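Local coordinates for protein endo-xylogalacturonan hydrolase A (Aspergillus tubingensis, PDB 4C2L) that hydrolyses the galacturonic acid backbone of xylogalacturonan, the xylose-substituted component of the hairy regions of pectin, at residues 59-64 with 85-90; 276-281 with 315-320. One frame throughout, in Å; residues are numbered along the deposited sequence.

Contact 1: 59-64 with 85-90; sequences NSVLDL and DYWSGR. With SO4 (sulfate ion), chain F.
The ring of Tyr86 takes the carbonyl oxygen of Asn59 over the centre of one face, while the opposite face carries Arg90 NE, offset toward the rim. Val61 N comes in at the edge, near the ring plane, and gives a hydrogen bond to Tyr86 OH (3.0 Å, 163° at the hydrogen). Trp87 CD2 lies at the edge of the same ring, in plane, while Tyr86 CD2 sits over the centre of one indole face. With CG anti to the backbone N (chi1 175°), Tyr86 reaches the loop, and its long ring suits the place by ending in an acceptor for a backbone N-H. The flat indole packs against the Ser60-Val61 backbone, Trp87 CH2 3.6 Å from Val61 N, and gives its N-H to Ala81 O. Val61 is apolar and branched: CG2 sits 3.7 Å from Trp87 CZ3 and 4.0 Å from Arg90 CD. Arg90 is long enough to lie over the tyrosine ring, Tyr86 OH facing its guanidinium offset toward the rim, and still reach the anion: NE bonds weakly to Tyr86 O, and NH1 meets sulfate O4 at the guanidinium edge, at 2.8 Å. The sulfate, probably from the crystallisation liquor, also bonds Thr91 N, and Asp30 holds the Ser60 hydroxyl. The contact joins the loop before strand 62-63 to the end of helix 84-87 at the protein surface, with helix 32-42 touching Ser60 and Leu62.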
loop_
_atom_site.group_PDB
_atom_site.type_symbol
_atom_site.label_atom_id
_atom_site.label_comp_id
_atom_site.label_asym_id
_atom_site.label_seq_id
_atom_site.Cartn_x
_atom_site.Cartn_y
_atom_site.Cartn_z
ATOM N N ASN A 59 -9.514 -21.065 -8.163
ATOM C CA ASN A 59 -8.917 -21.040 -9.500
ATOM C C ASN A 59 -9.536 -19.975 -10.412
ATOM O O ASN A 59 -9.333 -19.980 -11.644
ATOM C CB ASN A 59 -9.030 -22.422 -10.138
ATOM C CG ASN A 59 -8.270 -23.479 -9.370
ATOM O OD1 ASN A 59 -7.424 -23.163 -8.530
ATOM N ND2 ASN A 59 -8.580 -24.753 -9.642
ATOM N N SER A 60 -10.260 -19.051 -9.787
ATOM C CA SER A 60 -10.920 -17.959 -10.492
ATOM C C SER A 60 -11.165 -16.823 -9.519
ATOM O O SER A 60 -10.907 -16.973 -8.311
ATOM C CB SER A 60 -12.244 -18.457 -11.071
ATOM O OG SER A 60 -13.082 -18.959 -10.046
ATOM N N VAL A 61 -11.663 -15.692 -10.023
ATOM C CA VAL A 61 -11.972 -14.547 -9.152
ATOM C C VAL A 61 -12.996 -14.952 -8.094
ATOM O O VAL A 61 -14.009 -15.570 -8.434
ATOM C CB VAL A 61 -12.560 -13.388 -9.970
ATOM C CG1 VAL A 61 -13.049 -12.272 -9.043
ATOM C CG2 VAL A 61 -11.523 -12.876 -10.969
ATOM N N LEU A 62 -12.730 -14.616 -6.834
ATOM C CA LEU A 62 -13.691 -14.838 -5.747
ATOM C C LEU A 62 -14.417 -13.535 -5.476
ATOM O O LEU A 62 -13.821 -12.567 -5.005
ATOM C CB LEU A 62 -12.974 -15.286 -4.465
ATOM C CG LEU A 62 -13.849 -15.449 -3.220
ATOM C CD1 LEU A 62 -14.981 -16.432 -3.468
ATOM C CD2 LEU A 62 -12.992 -15.911 -2.044
ATOM N N ASP A 63 -15.701 -13.512 -5.797
ATOM C CA ASP A 63 -16.489 -12.305 -5.665
ATOM C C ASP A 63 -17.300 -12.399 -4.376
ATOM O O ASP A 63 -18.059 -13.352 -4.190
ATOM C CB ASP A 63 -17.403 -12.166 -6.888
ATOM C CG ASP A 63 -18.043 -10.808 -6.973
ATOM O OD1 ASP A 63 -18.790 -10.466 -6.034
ATOM O OD2 ASP A 63 -17.804 -10.083 -7.973
ATOM N N LEU A 64 -17.105 -11.443 -3.477
ATOM C CA LEU A 64 -17.756 -11.471 -2.158
ATOM C C LEU A 64 -19.033 -10.627 -2.104
ATOM O O LEU A 64 -19.541 -10.315 -1.017
ATOM C CB LEU A 64 -16.773 -11.031 -1.062
ATOM C CG LEU A 64 -15.505 -11.884 -0.926
ATOM C CD1 LEU A 64 -14.692 -11.416 0.287
ATOM C CD2 LEU A 64 -15.840 -13.369 -0.808
ATOM N N ASP A 85 -2.438 -17.012 -17.615
ATOM C CA ASP A 85 -3.334 -16.689 -18.722
ATOM C C ASP A 85 -4.686 -16.236 -18.179
ATOM O O ASP A 85 -5.293 -15.294 -18.701
ATOM C CB ASP A 85 -3.565 -17.910 -19.628
ATOM C CG ASP A 85 -2.400 -18.196 -20.574
ATOM O OD1 ASP A 85 -1.435 -17.411 -20.650
ATOM O OD2 ASP A 85 -2.469 -19.239 -21.263
ATOM N N TYR A 86 -5.175 -16.921 -17.146
ATOM C CA TYR A 86 -6.469 -16.547 -16.573
ATOM C C TYR A 86 -6.423 -15.147 -15.935
ATOM O O TYR A 86 -7.306 -14.306 -16.161
ATOM C CB TYR A 86 -6.951 -17.587 -15.550
ATOM C CG TYR A 86 -8.215 -17.143 -14.862
ATOM C CD1 TYR A 86 -9.472 -17.360 -15.457
ATOM C CD2 TYR A 86 -8.166 -16.442 -13.636
ATOM C CE1 TYR A 86 -10.635 -16.920 -14.838
ATOM C CE2 TYR A 86 -9.319 -16.001 -13.023
ATOM C CZ TYR A 86 -10.547 -16.243 -13.613
ATOM O OH TYR A 86 -11.686 -15.806 -12.986
ATOM N N TRP A 87 -5.397 -14.904 -15.129
ATOM C CA TRP A 87 -5.313 -13.656 -14.366
ATOM C C TRP A 87 -4.927 -12.465 -15.186
ATOM O O TRP A 87 -5.087 -11.323 -14.736
ATOM C CB TRP A 87 -4.322 -13.827 -13.206
ATOM C CG TRP A 87 -4.866 -14.771 -12.179
ATOM C CD1 TRP A 87 -4.385 -16.031 -11.821
ATOM C CD2 TRP A 87 -6.058 -14.568 -11.361
ATOM N NE1 TRP A 87 -5.184 -16.596 -10.849
ATOM C CE2 TRP A 87 -6.202 -15.769 -10.530
ATOM C CE3 TRP A 87 -6.991 -13.547 -11.238
ATOM C CZ2 TRP A 87 -7.241 -15.912 -9.617
ATOM C CZ3 TRP A 87 -8.029 -13.698 -10.303
ATOM C CH2 TRP A 87 -8.148 -14.856 -9.518
ATOM N N SER A 88 -4.430 -12.706 -16.395
ATOM C CA SER A 88 -3.957 -11.624 -17.266
ATOM C C SER A 88 -4.982 -10.481 -17.412
ATOM O O SER A 88 -6.098 -10.699 -17.886
ATOM C CB SER A 88 -3.613 -12.187 -18.656
ATOM O OG SER A 88 -3.047 -11.166 -19.453
ATOM N N GLY A 89 -4.587 -9.276 -17.008
ATOM C CA GLY A 89 -5.430 -8.089 -17.124
ATOM C C GLY A 89 -6.630 -8.015 -16.187
ATOM O O GLY A 89 -7.451 -7.095 -16.301
ATOM N N ARG A 90 -6.761 -8.976 -15.278
ATOM C CA ARG A 90 -7.881 -8.969 -14.352
ATOM C C ARG A 90 -7.659 -7.981 -13.214
ATOM O O ARG A 90 -6.533 -7.775 -12.764
ATOM C CB ARG A 90 -8.157 -10.375 -13.807
ATOM C CG ARG A 90 -8.672 -11.317 -14.890
ATOM C CD ARG A 90 -9.365 -12.533 -14.287
ATOM N NE ARG A 90 -9.914 -13.378 -15.353
ATOM C CZ ARG A 90 -11.083 -13.161 -15.966
ATOM N NH1 ARG A 90 -11.858 -12.123 -15.635
ATOM N NH2 ARG A 90 -11.464 -13.989 -16.931
HETATM S S SO4 F . -11.797 -8.764 -14.738
HETATM O O1 SO4 F . -11.047 -8.881 -16.014
HETATM O O2 SO4 F . -13.235 -8.649 -15.074
HETATM O O3 SO4 F . -11.325 -7.552 -14.036
HETATM O O4 SO4 F . -11.590 -9.974 -13.904
#

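Contact 2: 276-281 with 315-320; sequences HGTSTV and PGNAKL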
loop_
_atom_site.group_PDB
_atom_site.type_symbol
_atom_site.label_atom_id
_atom_site.label_comp_id
_atom_site.label_asym_id
_atom_site.label_seq_id
_atom_site.Cartn_x
_atom_site.Cartn_y
_atom_site.Cartn_z
ATOM N N HIS A 276 -0.443 16.127 -17.391
ATOM C CA HIS A 276 -0.341 16.104 -15.929
ATOM C C HIS A 276 -1.276 17.090 -15.322
ATOM O O HIS A 276 -1.542 18.139 -15.905
ATOM C CB HIS A 276 1.075 16.404 -15.466
ATOM C CG HIS A 276 2.121 15.490 -16.054
ATOM N ND1 HIS A 276 1.939 14.155 -16.170
ATOM C CD2 HIS A 276 3.389 15.757 -16.546
ATOM C CE1 HIS A 276 3.031 13.603 -16.737
ATOM N NE2 HIS A 276 3.922 14.583 -16.956
ATOM N N GLY A 277 -1.789 16.764 -14.140
ATOM C CA GLY A 277 -2.623 17.681 -13.386
ATOM C C GLY A 277 -1.887 18.239 -12.185
ATOM O O GLY A 277 -0.680 18.030 -12.025
ATOM N N THR A 278 -2.609 18.962 -11.338
ATOM C CA THR A 278 -2.002 19.538 -10.145
ATOM C C THR A 278 -2.338 18.633 -8.982
ATOM O O THR A 278 -3.402 18.009 -8.951
ATOM C CB THR A 278 -2.460 20.997 -9.867
ATOM O OG1 THR A 278 -1.976 21.855 -10.909
ATOM C CG2 THR A 278 -1.896 21.512 -8.526
ATOM N N SER A 279 -1.403 18.536 -8.050
ATOM C CA SER A 279 -1.543 17.676 -6.900
ATOM C C SER A 279 -1.733 18.544 -5.672
ATOM O O SER A 279 -1.030 19.535 -5.509
ATOM C CB SER A 279 -0.254 16.870 -6.722
ATOM O OG SER A 279 -0.032 16.020 -7.830
ATOM N N THR A 280 -2.661 18.153 -4.814
ATOM C CA THR A 280 -2.909 18.849 -3.560
ATOM C C THR A 280 -2.762 17.860 -2.424
ATOM O O THR A 280 -3.422 16.821 -2.408
ATOM C CB THR A 280 -4.320 19.470 -3.561
ATOM O OG1 THR A 280 -4.419 20.359 -4.684
ATOM C CG2 THR A 280 -4.590 20.245 -2.293
ATOM N N VAL A 281 -1.880 18.163 -1.474
ATOM C CA VAL A 281 -1.721 17.278 -0.327
ATOM C C VAL A 281 -1.850 18.142 0.897
ATOM O O VAL A 281 -1.056 19.082 1.079
ATOM C CB VAL A 281 -0.352 16.567 -0.327
ATOM C CG1 VAL A 281 -0.257 15.582 0.846
ATOM C CG2 VAL A 281 -0.140 15.840 -1.648
ATOM N N PRO A 315 7.740 23.211 -14.528
ATOM C CA PRO A 315 7.970 23.101 -13.091
ATOM C C PRO A 315 6.815 22.420 -12.360
ATOM O O PRO A 315 5.668 22.441 -12.824
ATOM C CB PRO A 315 8.110 24.566 -12.639
ATOM C CG PRO A 315 8.400 25.332 -13.894
ATOM C CD PRO A 315 7.615 24.622 -14.948
ATOM N N GLY A 316 7.134 21.811 -11.225
ATOM C CA GLY A 316 6.113 21.250 -10.355
ATOM C C GLY A 316 5.380 22.371 -9.639
ATOM O O GLY A 316 5.988 23.383 -9.271
ATOM N N ASN A 317 4.072 22.205 -9.459
ATOM C CA ASN A 317 3.258 23.201 -8.750
ATOM C C ASN A 317 2.347 22.572 -7.705
ATOM O O ASN A 317 1.269 23.087 -7.381
ATOM C CB ASN A 317 2.482 24.105 -9.719
ATOM C CG ASN A 317 1.653 23.327 -10.726
ATOM O OD1 ASN A 317 1.179 22.222 -10.451
ATOM N ND2 ASN A 317 1.492 23.902 -11.924
ATOM N N ALA A 318 2.804 21.452 -7.147
ATOM C CA ALA A 318 2.022 20.763 -6.130
ATOM C C ALA A 318 1.770 21.676 -4.925
ATOM O O ALA A 318 2.629 22.461 -4.530
ATOM C CB ALA A 318 2.720 19.480 -5.697
ATOM N N LYS A 319 0.572 21.587 -4.371
ATOM C CA LYS A 319 0.218 22.349 -3.195
ATOM C C LYS A 319 0.249 21.451 -1.973
ATOM O O LYS A 319 -0.721 20.748 -1.699
ATOM C CB LYS A 319 -1.173 22.974 -3.361
ATOM C CG LYS A 319 -1.483 23.984 -2.271
ATOM C CD LYS A 319 -2.902 24.525 -2.388
ATOM C CE LYS A 319 -3.250 25.393 -1.183
ATOM N NZ LYS A 319 -4.588 26.042 -1.381
ATOM N N LEU A 320 1.371 21.485 -1.256
ATOM C CA LEU A 320 1.541 20.715 -0.045
ATOM C C LEU A 320 1.386 21.662 1.127
ATOM O O LEU A 320 2.095 22.668 1.215
ATOM C CB LEU A 320 2.925 20.048 -0.016
ATOM C CG LEU A 320 3.444 19.419 -1.329
ATOM C CD1 LEU A 320 4.828 18.822 -1.120
ATOM C CD2 LEU A 320 2.506 18.362 -1.886
HETATM O O HOH W 1 1.035 20.305 -12.661
HETATM O O HOH W 2 0.991 19.681 -8.839
#
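Thr278 meets Asn317 where two successive turns of the right-handed parallel beta-helix of family 28 come together, just before strands 279-294 and 319-329 pair in parallel. From CB, Asn317 sets its CG between the backbone N and the carbonyl carbon (chi1 53°), which brings its end nearer the segment 276-281. CG stands 3.9 Å from Thr278 OG1; at the tip OD1 accepts that hydroxyl's hydrogen bond at 3.2 Å, the donor well above the carbonyl plane, and lies 3.7 Å from Thr278 CG2, while ND2, the other branch, is 4.2 Å from Thr278 OG1. One water lies within hydrogen-bonding distance of OD1 and Gly277 O; a second donates to OD1 and accepts from Ser279 N. The amide suits a point where the strands have not yet closed, its oxygen linked through the second water to the Ser279 N-H. Beyond it, the backbones bond directly: Lys319 N to Ser279 O at 2.8 Å, nearly straight, and Val281 N to Lys319 O. Thr280 and Lys319 share one face of the sheet, where the extended lysine leads its charge away. On the other, Val281 and Leu320 lie side by side and point the same way, aliphatic side chains aligned from one turn to the next, as in the interior of a parallel beta-helix; Val281 also touches Val237 and Leu240. Here Leu320 CD2 is 3.7 Å from both CB and CG2 of Val281.

Overall arrangement
Contact 1 precedes contact 2 along the chain and closes before contact 2 opens; their centres are about 36 Å apart and their nearest atoms about 23 Å, so they do not touch. Both belong to the family 28 beta-helix, but to different stretches of it. Contact 1 lies near its N-terminal end, where the loop leading into strand 62-63 meets the end of helix 84-87, whereas contact 2 lies at the start of the fourth PbH1 repeat, which 276-281 enters at Val281, and in the fifth, which holds 315-320. Several parallel strands, among them 199-207 and 246-259, separate them. Contact 1 joins a surface helix to a loop of the solenoid, whereas contact 2 is pairing between successive turns.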